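Local coordinates for protein ATP-dependent DNA helicase RecQ (Porphyromonas gingivalis, PDB 3IUO) that probably couples ATP hydrolysis to the unwinding of duplex DNA in the 3'-5' direction as a RecQ-family helicase, of which this chain is the C-terminal part, at residues Phe82-Glu87 with Met97-Lys102; Thr89-Glu94 with Leu111-Phe116; Lys20-Ile25 with Glu54-Ser59. One frame throughout, in Å; residues are numbered along the deposited sequence.

Contact 1: residues Phe82-Glu87 with Met97-Lys102; sequences FEYFKE and MQELGK
Tyr84 and Leu100 make the tight half of this contact: the CD1 methyl of Leu100 lies over one face of the tyrosine ring in a CH-pi contact, 4.0 Å from the ring centroid. It sits nearer the root of the ring than its hydroxyl end, 3.6 Å from Tyr84 CG, while the other methyl, Leu100 CD2, rests 3.9 Å from Tyr84 CB. The leucine thus clasps the joint where the ring leaves its side chain. Tyr84 reaches across because its CG is anti to the backbone N (chi1 166°), and within its own helix Phe85 steadies it: Tyr84 CD2 stands over the centre of the phenylalanine ring, and Phe85 in turn packs on Arg113 of helix 106-121. Ala96 adds contacts to both aromatic residues.

Toward solvent the fit is looser. Glu99 offers the ring only its methylene groups, CB lying 3.6 Å from Tyr84 CE1, and then bends at chi2 (-55°) so that the carboxylate turns off the interface. There Glu99 OE2 accepts a hydrogen bond of 3.0 Å from NE2 of its neighbour Gln98, a surface link made within the segment. No hydrogen bond crosses from one segment to the other. Two successive helices, 75-87 and 93-100, thus meet through a leucine-on-tyrosine CH-pi contact, set roughly crosswise after the short loop 88-92, a helix-loop-helix corner in this all-helical C-terminal part.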
loop_
_atom_site.group_PDB
_atom_site.type_symbol
_atom_site.label_atom_id
_atom_site.label_comp_id
_atom_site.label_asym_id
_atom_site.label_seq_id
_atom_site.Cartn_x
_atom_site.Cartn_y
_atom_site.Cartn_z
ATOM N N PHE B 82 -14.659 -3.687 -1.085
ATOM C CA PHE B 82 -14.473 -2.445 -1.862
ATOM C C PHE B 82 -14.599 -1.275 -0.889
ATOM O O PHE B 82 -13.807 -0.312 -0.931
ATOM C CB PHE B 82 -15.501 -2.407 -3.012
ATOM C CG PHE B 82 -15.144 -1.518 -4.205
ATOM C CD1 PHE B 82 -13.856 -1.284 -4.611
ATOM C CD2 PHE B 82 -16.174 -1.009 -5.002
ATOM C CE1 PHE B 82 -13.577 -0.449 -5.749
ATOM C CE2 PHE B 82 -15.910 -0.217 -6.132
ATOM C CZ PHE B 82 -14.593 0.066 -6.493
ATOM N N GLU B 83 -15.609 -1.344 -0.017
ATOM C CA GLU B 83 -15.796 -0.305 0.992
ATOM C C GLU B 83 -14.609 -0.189 1.928
ATOM O O GLU B 83 -14.176 0.935 2.265
ATOM C CB GLU B 83 -17.062 -0.529 1.807
ATOM C CG GLU B 83 -17.541 0.758 2.412
ATOM C CD GLU B 83 -18.186 1.727 1.379
ATOM O OE1 GLU B 83 -18.378 1.372 0.180
ATOM O OE2 GLU B 83 -18.528 2.862 1.782
ATOM N N TYR B 84 -14.054 -1.337 2.324
ATOM C CA TYR B 84 -12.820 -1.325 3.099
ATOM C C TYR B 84 -11.728 -0.503 2.390
ATOM O O TYR B 84 -11.110 0.385 3.000
ATOM C CB TYR B 84 -12.317 -2.755 3.398
ATOM C CG TYR B 84 -10.903 -2.716 3.880
ATOM C CD1 TYR B 84 -10.617 -2.467 5.224
ATOM C CD2 TYR B 84 -9.840 -2.818 2.969
ATOM C CE1 TYR B 84 -9.286 -2.336 5.668
ATOM C CE2 TYR B 84 -8.522 -2.691 3.383
ATOM C CZ TYR B 84 -8.244 -2.469 4.728
ATOM O OH TYR B 84 -6.950 -2.355 5.144
ATOM N N PHE B 85 -11.513 -0.752 1.104
ATOM C CA PHE B 85 -10.458 -0.001 0.412
ATOM C C PHE B 85 -10.767 1.490 0.285
ATOM O O PHE B 85 -9.886 2.366 0.453
ATOM C CB PHE B 85 -10.106 -0.660 -0.936
ATOM C CG PHE B 85 -9.240 -1.888 -0.771
ATOM C CD1 PHE B 85 -7.913 -1.746 -0.320
ATOM C CD2 PHE B 85 -9.757 -3.155 -1.010
ATOM C CE1 PHE B 85 -7.110 -2.886 -0.107
ATOM C CE2 PHE B 85 -8.960 -4.305 -0.827
ATOM C CZ PHE B 85 -7.633 -4.166 -0.386
ATOM N N LYS B 86 -12.028 1.807 0.002
ATOM C CA LYS B 86 -12.424 3.197 -0.109
ATOM C C LYS B 86 -12.164 3.981 1.165
ATOM O O LYS B 86 -11.836 5.152 1.094
ATOM C CB LYS B 86 -13.907 3.314 -0.476
ATOM C CG LYS B 86 -14.155 2.981 -1.903
ATOM C CD LYS B 86 -15.661 2.927 -2.174
ATOM C CE LYS B 86 -15.942 2.877 -3.652
ATOM N NZ LYS B 86 -15.484 1.573 -4.136
ATOM N N GLU B 87 -12.328 3.318 2.313
ATOM C CA GLU B 87 -12.151 3.946 3.619
ATOM C C GLU B 87 -10.742 3.813 4.198
ATOM O O GLU B 87 -10.431 4.426 5.190
ATOM C CB GLU B 87 -13.177 3.410 4.623
ATOM C CG GLU B 87 -14.619 3.757 4.219
ATOM C CD GLU B 87 -14.864 5.263 4.008
ATOM O OE1 GLU B 87 -15.465 5.633 2.967
ATOM O OE2 GLU B 87 -14.470 6.086 4.870
HETATM N N MSE B 97 -5.612 -7.817 5.112
HETATM C CA MSE B 97 -5.719 -9.160 5.736
HETATM C C MSE B 97 -5.948 -9.090 7.254
HETATM O O MSE B 97 -6.691 -9.909 7.811
HETATM C CB MSE B 97 -4.464 -9.997 5.437
HETATM C CG MSE B 97 -4.310 -10.510 4.021
HETATM SE SE MSE B 97 -5.650 -11.833 3.618
HETATM C CE MSE B 97 -5.100 -13.296 4.813
ATOM N N GLN B 98 -5.285 -8.137 7.916
ATOM C CA GLN B 98 -5.435 -7.937 9.360
ATOM C C GLN B 98 -6.864 -7.509 9.646
ATOM O O GLN B 98 -7.490 -7.967 10.609
ATOM C CB GLN B 98 -4.451 -6.862 9.816
ATOM C CG GLN B 98 -4.348 -6.629 11.308
ATOM C CD GLN B 98 -3.412 -5.484 11.602
ATOM O OE1 GLN B 98 -2.238 -5.698 11.910
ATOM N NE2 GLN B 98 -3.915 -4.255 11.481
ATOM N N GLU B 99 -7.388 -6.646 8.780
ATOM C CA GLU B 99 -8.721 -6.093 8.990
ATOM C C GLU B 99 -9.842 -7.007 8.476
ATOM O O GLU B 99 -10.927 -7.050 9.080
ATOM C CB GLU B 99 -8.828 -4.682 8.394
ATOM C CG GLU B 99 -7.812 -3.631 8.947
ATOM C CD GLU B 99 -7.828 -3.487 10.477
ATOM O OE1 GLU B 99 -8.917 -3.550 11.073
ATOM O OE2 GLU B 99 -6.747 -3.288 11.082
ATOM N N LEU B 100 -9.568 -7.769 7.410
ATOM C CA LEU B 100 -10.601 -8.550 6.693
ATOM C C LEU B 100 -10.418 -10.084 6.645
ATOM O O LEU B 100 -11.310 -10.782 6.170
ATOM C CB LEU B 100 -10.735 -8.070 5.250
ATOM C CG LEU B 100 -11.022 -6.600 4.946
ATOM C CD1 LEU B 100 -10.710 -6.311 3.481
ATOM C CD2 LEU B 100 -12.459 -6.223 5.268
ATOM N N GLY B 101 -9.269 -10.589 7.096
ATOM C CA GLY B 101 -8.863 -11.980 6.852
ATOM C C GLY B 101 -9.653 -13.075 7.544
ATOM O O GLY B 101 -9.498 -14.259 7.231
ATOM N N LYS B 102 -10.508 -12.684 8.476
ATOM C CA LYS B 102 -11.356 -13.641 9.169
ATOM C C LYS B 102 -12.677 -13.876 8.425
ATOM O O LYS B 102 -13.412 -14.826 8.737
ATOM C CB LYS B 102 -11.603 -13.186 10.616
ATOM C CG LYS B 102 -10.334 -13.018 11.467
ATOM C CD LYS B 102 -9.787 -14.340 11.994
ATOM C CE LYS B 102 -8.668 -14.101 13.004
ATOM N NZ LYS B 102 -8.348 -15.307 13.823
#

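Contact 2: residues Thr89-Glu94 with Leu111-Phe116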
loop_
_atom_site.group_PDB
_atom_site.type_symbol
_atom_site.label_atom_id
_atom_site.label_comp_id
_atom_site.label_asym_id
_atom_site.label_seq_id
_atom_site.Cartn_x
_atom_site.Cartn_y
_atom_site.Cartn_z
ATOM N N THR B 89 -6.534 3.908 4.630
ATOM C CA THR B 89 -5.457 4.877 4.432
ATOM C C THR B 89 -4.374 4.240 3.585
ATOM O O THR B 89 -3.917 4.847 2.639
ATOM C CB THR B 89 -4.928 5.397 5.788
ATOM O OG1 THR B 89 -5.993 6.121 6.462
ATOM C CG2 THR B 89 -3.725 6.306 5.631
ATOM N N THR B 90 -3.946 3.038 3.947
ATOM C CA THR B 90 -3.007 2.298 3.092
ATOM C C THR B 90 -3.743 1.205 2.331
ATOM O O THR B 90 -4.658 0.602 2.877
ATOM C CB THR B 90 -1.826 1.675 3.882
ATOM O OG1 THR B 90 -0.995 0.943 2.973
ATOM C CG2 THR B 90 -2.295 0.746 4.984
ATOM N N ASP B 91 -3.297 0.957 1.089
ATOM C CA ASP B 91 -3.855 -0.121 0.290
ATOM C C ASP B 91 -3.225 -1.474 0.554
ATOM O O ASP B 91 -3.604 -2.463 -0.071
ATOM C CB ASP B 91 -3.775 0.180 -1.229
ATOM C CG ASP B 91 -2.317 0.335 -1.720
ATOM O OD1 ASP B 91 -1.532 -0.636 -1.656
ATOM O OD2 ASP B 91 -1.972 1.452 -2.153
ATOM N N SER B 92 -2.303 -1.532 1.510
ATOM C CA SER B 92 -1.483 -2.713 1.756
ATOM C C SER B 92 -2.296 -3.995 1.906
ATOM O O SER B 92 -3.309 -4.007 2.613
ATOM C CB SER B 92 -0.629 -2.420 2.995
ATOM O OG SER B 92 -0.564 -3.487 3.912
ATOM N N LEU B 93 -1.846 -5.088 1.259
ATOM C CA LEU B 93 -2.530 -6.366 1.436
ATOM C C LEU B 93 -2.423 -6.848 2.884
ATOM O O LEU B 93 -3.378 -7.392 3.422
ATOM C CB LEU B 93 -1.974 -7.452 0.496
ATOM C CG LEU B 93 -2.652 -8.835 0.549
ATOM C CD1 LEU B 93 -4.142 -8.789 0.209
ATOM C CD2 LEU B 93 -1.963 -9.876 -0.343
ATOM N N GLU B 94 -1.258 -6.637 3.493
ATOM C CA GLU B 94 -1.027 -7.019 4.903
ATOM C C GLU B 94 -2.046 -6.371 5.832
ATOM O O GLU B 94 -2.638 -7.047 6.693
ATOM C CB GLU B 94 0.404 -6.696 5.370
ATOM C CG GLU B 94 0.717 -7.205 6.790
ATOM C CD GLU B 94 2.175 -7.005 7.226
ATOM O OE1 GLU B 94 3.081 -7.064 6.369
ATOM O OE2 GLU B 94 2.412 -6.815 8.443
ATOM N N LEU B 111 -8.241 -9.659 -5.535
ATOM C CA LEU B 111 -9.046 -9.291 -6.696
ATOM C C LEU B 111 -9.677 -7.912 -6.542
ATOM O O LEU B 111 -9.655 -7.100 -7.477
ATOM C CB LEU B 111 -10.137 -10.343 -6.951
ATOM C CG LEU B 111 -9.608 -11.619 -7.626
ATOM C CD1 LEU B 111 -10.690 -12.732 -7.619
ATOM C CD2 LEU B 111 -9.155 -11.384 -9.091
ATOM N N VAL B 112 -10.287 -7.655 -5.392
ATOM C CA VAL B 112 -10.987 -6.395 -5.229
ATOM C C VAL B 112 -9.964 -5.269 -5.148
ATOM O O VAL B 112 -10.255 -4.177 -5.631
ATOM C CB VAL B 112 -11.929 -6.390 -4.013
ATOM C CG1 VAL B 112 -12.655 -5.044 -3.865
ATOM C CG2 VAL B 112 -12.946 -7.492 -4.194
ATOM N N ARG B 113 -8.805 -5.548 -4.548
ATOM C CA ARG B 113 -7.736 -4.548 -4.436
ATOM C C ARG B 113 -7.245 -4.155 -5.851
ATOM O O ARG B 113 -7.000 -2.980 -6.103
ATOM C CB ARG B 113 -6.608 -5.128 -3.588
ATOM C CG ARG B 113 -5.407 -4.197 -3.403
ATOM C CD ARG B 113 -4.396 -4.775 -2.448
ATOM N NE ARG B 113 -3.206 -3.906 -2.356
ATOM C CZ ARG B 113 -2.149 -4.030 -3.141
ATOM N NH1 ARG B 113 -2.131 -4.966 -4.090
ATOM N NH2 ARG B 113 -1.132 -3.195 -3.001
ATOM N N ILE B 114 -7.115 -5.124 -6.750
ATOM C CA ILE B 114 -6.780 -4.815 -8.177
ATOM C C ILE B 114 -7.795 -3.866 -8.772
ATOM O O ILE B 114 -7.436 -2.846 -9.380
ATOM C CB ILE B 114 -6.643 -6.107 -9.016
ATOM C CG1 ILE B 114 -5.347 -6.835 -8.608
ATOM C CG2 ILE B 114 -6.717 -5.838 -10.524
ATOM C CD1 ILE B 114 -5.389 -8.323 -8.920
ATOM N N LYS B 115 -9.080 -4.189 -8.599
ATOM C CA LYS B 115 -10.168 -3.359 -9.118
ATOM C C LYS B 115 -10.049 -1.924 -8.552
ATOM O O LYS B 115 -10.106 -0.925 -9.287
ATOM C CB LYS B 115 -11.488 -3.992 -8.701
ATOM C CG LYS B 115 -12.699 -3.105 -8.984
ATOM C CD LYS B 115 -13.948 -3.823 -8.549
ATOM C CE LYS B 115 -15.132 -2.869 -8.405
ATOM N NZ LYS B 115 -15.565 -2.317 -9.737
ATOM N N PHE B 116 -9.888 -1.836 -7.248
ATOM C CA PHE B 116 -9.832 -0.548 -6.600
ATOM C C PHE B 116 -8.626 0.286 -7.045
ATOM O O PHE B 116 -8.773 1.481 -7.348
ATOM C CB PHE B 116 -9.802 -0.743 -5.075
ATOM C CG PHE B 116 -9.613 0.526 -4.299
ATOM C CD1 PHE B 116 -10.685 1.368 -4.024
ATOM C CD2 PHE B 116 -8.356 0.855 -3.851
ATOM C CE1 PHE B 116 -10.505 2.536 -3.293
ATOM C CE2 PHE B 116 -8.158 2.032 -3.122
ATOM C CZ PHE B 116 -9.236 2.863 -2.859
#
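Arg113 takes hold of Asp91 side-on, just ahead of helix 93-100, where an ST turn runs into a helix N-cap. The ST turn is closed by Ser92 N donating to Thr90 OG1 over 3.2 Å, and Ser92, the N-cap residue, binds the backbone N of Glu95 through its own OG.

The arginine chain is fully extended from CG to NE, so it spans the gap from helix 106-121, and chi4 of -90° then swings the guanidinium across the end of that chain. Its edge faces the turn: NE donates to Asp91 O over 2.7 Å; the oxygen lies close to the guanidinium plane, while NE stands above the plane of the carbonyl. NH2 forms a salt bridge with Asp91 OD1 at 2.9 Å. One guanidinium can reach both acceptors because Asp91 places CG between its backbone N and carbonyl carbon (chi1 62°), the crowded position, which folds the carboxylate back beside its own carbonyl. The two flat groups are twisted 58° apart, and NH2 meets OD1 from above the carboxylate plane.

This buried carboxylate also serves the dimer. Asp91 OD1 is hydrogen-bonded to Thr90 OG1 of the second subunit, and Asp91 N is hydrogen-bonded to Asp91 OD2 of the second subunit; the nearby arginine would be expected to keep the acid ionised. On the remaining nitrogen of the guanidinium, Arg113 NH1 is hydrogen-bonded to Tyr58 OH.

Contact 3: residues Lys20-Ile25 with Glu54-Ser59; sequences KMKVSI and ETIVYS
Ile56 meets helix 20-25 with its longer branch. The CD1 methyl touches Ile25 CG2 at 3.9 Å and lies equally close, 3.9 Å, to Lys22 O, so the branch ends against the helix backbone as well as against a side chain. Further back along the same branch, Ile56 CG1 is 4.0 Å from Lys22 CB, the lysine and isoleucine sliding past each other in opposite directions. Lys22 goes on beyond Ile56 and kinks at chi3 (-77°), which carries its end across Thr55 at about a right angle: CD comes within 4.1 Å of Thr55 CG2, and NZ within 3.8 Å of that same methyl. The threonine presents this methyl while its hydroxyl is occupied elsewhere, Thr55 OG1 being hydrogen-bonded to Ser51 O one turn earlier.

Beneath these side chains the two helix segments cross almost perpendicularly, at -87°, with their axes 10.7 Å apart. Both belong to the RecQ-1-like helix-turn-helix domain, and the steep crossing of helix 15-30 with helix 46-58 is consistent with the first and third helices of a tri-helical helix-turn-helix unit.

Around this first shell, Ile25 also packs on Leu49 and Glu52, one or two turns earlier on helix 46-58, and on His42 in the preceding loop. At the other end Ser59 OG donates to Ile56 O, 2.7 Å away, and ties down the last turn behind Ile56. Helix 46-58 is held from behind by helix 106-121: Val57 packs on Ile114 and Leu117, and Glu54 forms a salt bridge with Arg110. The same flank reaches the second subunit, where Val57 packs against Thr89 and Tyr58 against Thr90 of that chain.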
loop_
_atom_site.group_PDB
_atom_site.type_symbol
_atom_site.label_atom_id
_atom_site.label_comp_id
_atom_site.label_asym_id
_atom_site.label_seq_id
_atom_site.Cartn_x
_atom_site.Cartn_y
_atom_site.Cartn_z
ATOM N N LYS B 20 6.315 -9.360 -22.671
ATOM C CA LYS B 20 5.386 -9.871 -23.691
ATOM C C LYS B 20 4.184 -10.579 -23.079
ATOM O O LYS B 20 3.061 -10.451 -23.583
ATOM C CB LYS B 20 6.084 -10.845 -24.639
ATOM C CG LYS B 20 6.897 -10.198 -25.717
ATOM C CD LYS B 20 7.324 -11.202 -26.778
ATOM C CE LYS B 20 8.491 -10.666 -27.581
ATOM N NZ LYS B 20 8.447 -9.172 -27.677
HETATM N N MSE B 21 4.433 -11.330 -22.007
HETATM C CA MSE B 21 3.385 -12.086 -21.339
HETATM C C MSE B 21 2.394 -11.119 -20.729
HETATM O O MSE B 21 1.192 -11.352 -20.777
HETATM C CB MSE B 21 3.955 -13.004 -20.254
HETATM C CG MSE B 21 2.884 -13.851 -19.543
HETATM SE SE MSE B 21 3.566 -14.795 -17.963
HETATM C CE MSE B 21 4.471 -13.270 -17.136
ATOM N N LYS B 22 2.905 -10.029 -20.164
ATOM C CA LYS B 22 2.042 -9.026 -19.574
ATOM C C LYS B 22 1.208 -8.304 -20.619
ATOM O O LYS B 22 0.039 -8.019 -20.394
ATOM C CB LYS B 22 2.838 -8.051 -18.704
ATOM C CG LYS B 22 3.340 -8.673 -17.376
ATOM C CD LYS B 22 4.160 -7.704 -16.513
ATOM C CE LYS B 22 5.574 -7.521 -17.040
ATOM N NZ LYS B 22 6.314 -6.583 -16.156
ATOM N N VAL B 23 1.805 -8.057 -21.787
ATOM C CA VAL B 23 1.066 -7.430 -22.869
ATOM C C VAL B 23 -0.095 -8.356 -23.252
ATOM O O VAL B 23 -1.220 -7.875 -23.461
ATOM C CB VAL B 23 1.974 -7.105 -24.073
ATOM C CG1 VAL B 23 1.126 -6.829 -25.332
ATOM C CG2 VAL B 23 2.884 -5.909 -23.759
ATOM N N SER B 24 0.190 -9.665 -23.345
ATOM C CA SER B 24 -0.826 -10.669 -23.674
ATOM C C SER B 24 -1.935 -10.699 -22.632
ATOM O O SER B 24 -3.112 -10.733 -22.969
ATOM C CB SER B 24 -0.196 -12.060 -23.798
ATOM O OG SER B 24 0.580 -12.165 -24.975
ATOM N N ILE B 25 -1.557 -10.658 -21.354
ATOM C CA ILE B 25 -2.551 -10.682 -20.259
ATOM C C ILE B 25 -3.511 -9.485 -20.341
ATOM O O ILE B 25 -4.728 -9.629 -20.160
ATOM C CB ILE B 25 -1.865 -10.767 -18.881
ATOM C CG1 ILE B 25 -1.267 -12.175 -18.713
ATOM C CG2 ILE B 25 -2.861 -10.540 -17.746
ATOM C CD1 ILE B 25 -0.244 -12.288 -17.572
ATOM N N GLU B 54 -1.239 -7.672 -10.590
ATOM C CA GLU B 54 -0.801 -6.608 -9.694
ATOM C C GLU B 54 0.361 -5.764 -10.274
ATOM O O GLU B 54 0.322 -4.533 -10.258
ATOM C CB GLU B 54 -0.418 -7.176 -8.324
ATOM C CG GLU B 54 -1.657 -7.664 -7.580
ATOM C CD GLU B 54 -1.392 -8.646 -6.420
ATOM O OE1 GLU B 54 -0.270 -9.171 -6.255
ATOM O OE2 GLU B 54 -2.347 -8.936 -5.680
ATOM N N THR B 55 1.378 -6.443 -10.800
ATOM C CA THR B 55 2.504 -5.767 -11.447
ATOM C C THR B 55 2.005 -4.810 -12.557
ATOM O O THR B 55 2.408 -3.615 -12.628
ATOM C CB THR B 55 3.481 -6.808 -11.980
ATOM O OG1 THR B 55 4.060 -7.527 -10.871
ATOM C CG2 THR B 55 4.575 -6.127 -12.772
ATOM N N ILE B 56 1.090 -5.321 -13.371
ATOM C CA ILE B 56 0.479 -4.520 -14.444
ATOM C C ILE B 56 -0.221 -3.269 -13.887
ATOM O O ILE B 56 -0.036 -2.143 -14.374
ATOM C CB ILE B 56 -0.511 -5.395 -15.242
ATOM C CG1 ILE B 56 0.270 -6.393 -16.085
ATOM C CG2 ILE B 56 -1.472 -4.540 -16.130
ATOM C CD1 ILE B 56 -0.611 -7.565 -16.568
ATOM N N VAL B 57 -1.034 -3.472 -12.860
ATOM C CA VAL B 57 -1.779 -2.357 -12.266
ATOM C C VAL B 57 -0.813 -1.351 -11.614
ATOM O O VAL B 57 -0.980 -0.126 -11.775
ATOM C CB VAL B 57 -2.770 -2.910 -11.259
ATOM C CG1 VAL B 57 -3.379 -1.773 -10.385
ATOM C CG2 VAL B 57 -3.862 -3.638 -12.003
ATOM N N TYR B 58 0.223 -1.848 -10.914
ATOM C CA TYR B 58 1.176 -0.912 -10.326
ATOM C C TYR B 58 1.869 -0.041 -11.356
ATOM O O TYR B 58 2.260 1.073 -11.049
ATOM C CB TYR B 58 2.248 -1.655 -9.522
ATOM C CG TYR B 58 1.761 -2.482 -8.346
ATOM C CD1 TYR B 58 0.482 -2.293 -7.771
ATOM C CD2 TYR B 58 2.569 -3.493 -7.833
ATOM C CE1 TYR B 58 0.053 -3.082 -6.678
ATOM C CE2 TYR B 58 2.151 -4.288 -6.755
ATOM C CZ TYR B 58 0.888 -4.075 -6.196
ATOM O OH TYR B 58 0.535 -4.862 -5.138
ATOM N N SER B 59 2.049 -0.571 -12.573
ATOM C CA SER B 59 2.705 0.147 -13.665
ATOM C C SER B 59 1.844 1.244 -14.308
ATOM O O SER B 59 2.349 2.063 -15.097
ATOM C CB SER B 59 3.207 -0.839 -14.708
ATOM O OG SER B 59 2.168 -1.147 -15.629
#

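Overall arrangement
Contacts 1 and 2 are neighbours, their centres 8 Å apart, and they interlock: both use helix 93-100, their segments alternate along the chain, and Phe85 CZ lies 3.5 Å from Arg113 CB. Contact 3 closes earlier in the sequence and sits on the other side of the chain's centre from contact 1, about 24 Å away centre to centre, without touching it. Contact 2 bridges them. The Arg113-Tyr58 hydrogen bond ties it to contact 3, and Ile114 CG2 packs 3.9 Å from Val57 CG2, so helix 106-121 runs between the helix-turn-helix part and the later helices 75-87 and 93-100. Contacts 2 and 3 both also meet the second subunit.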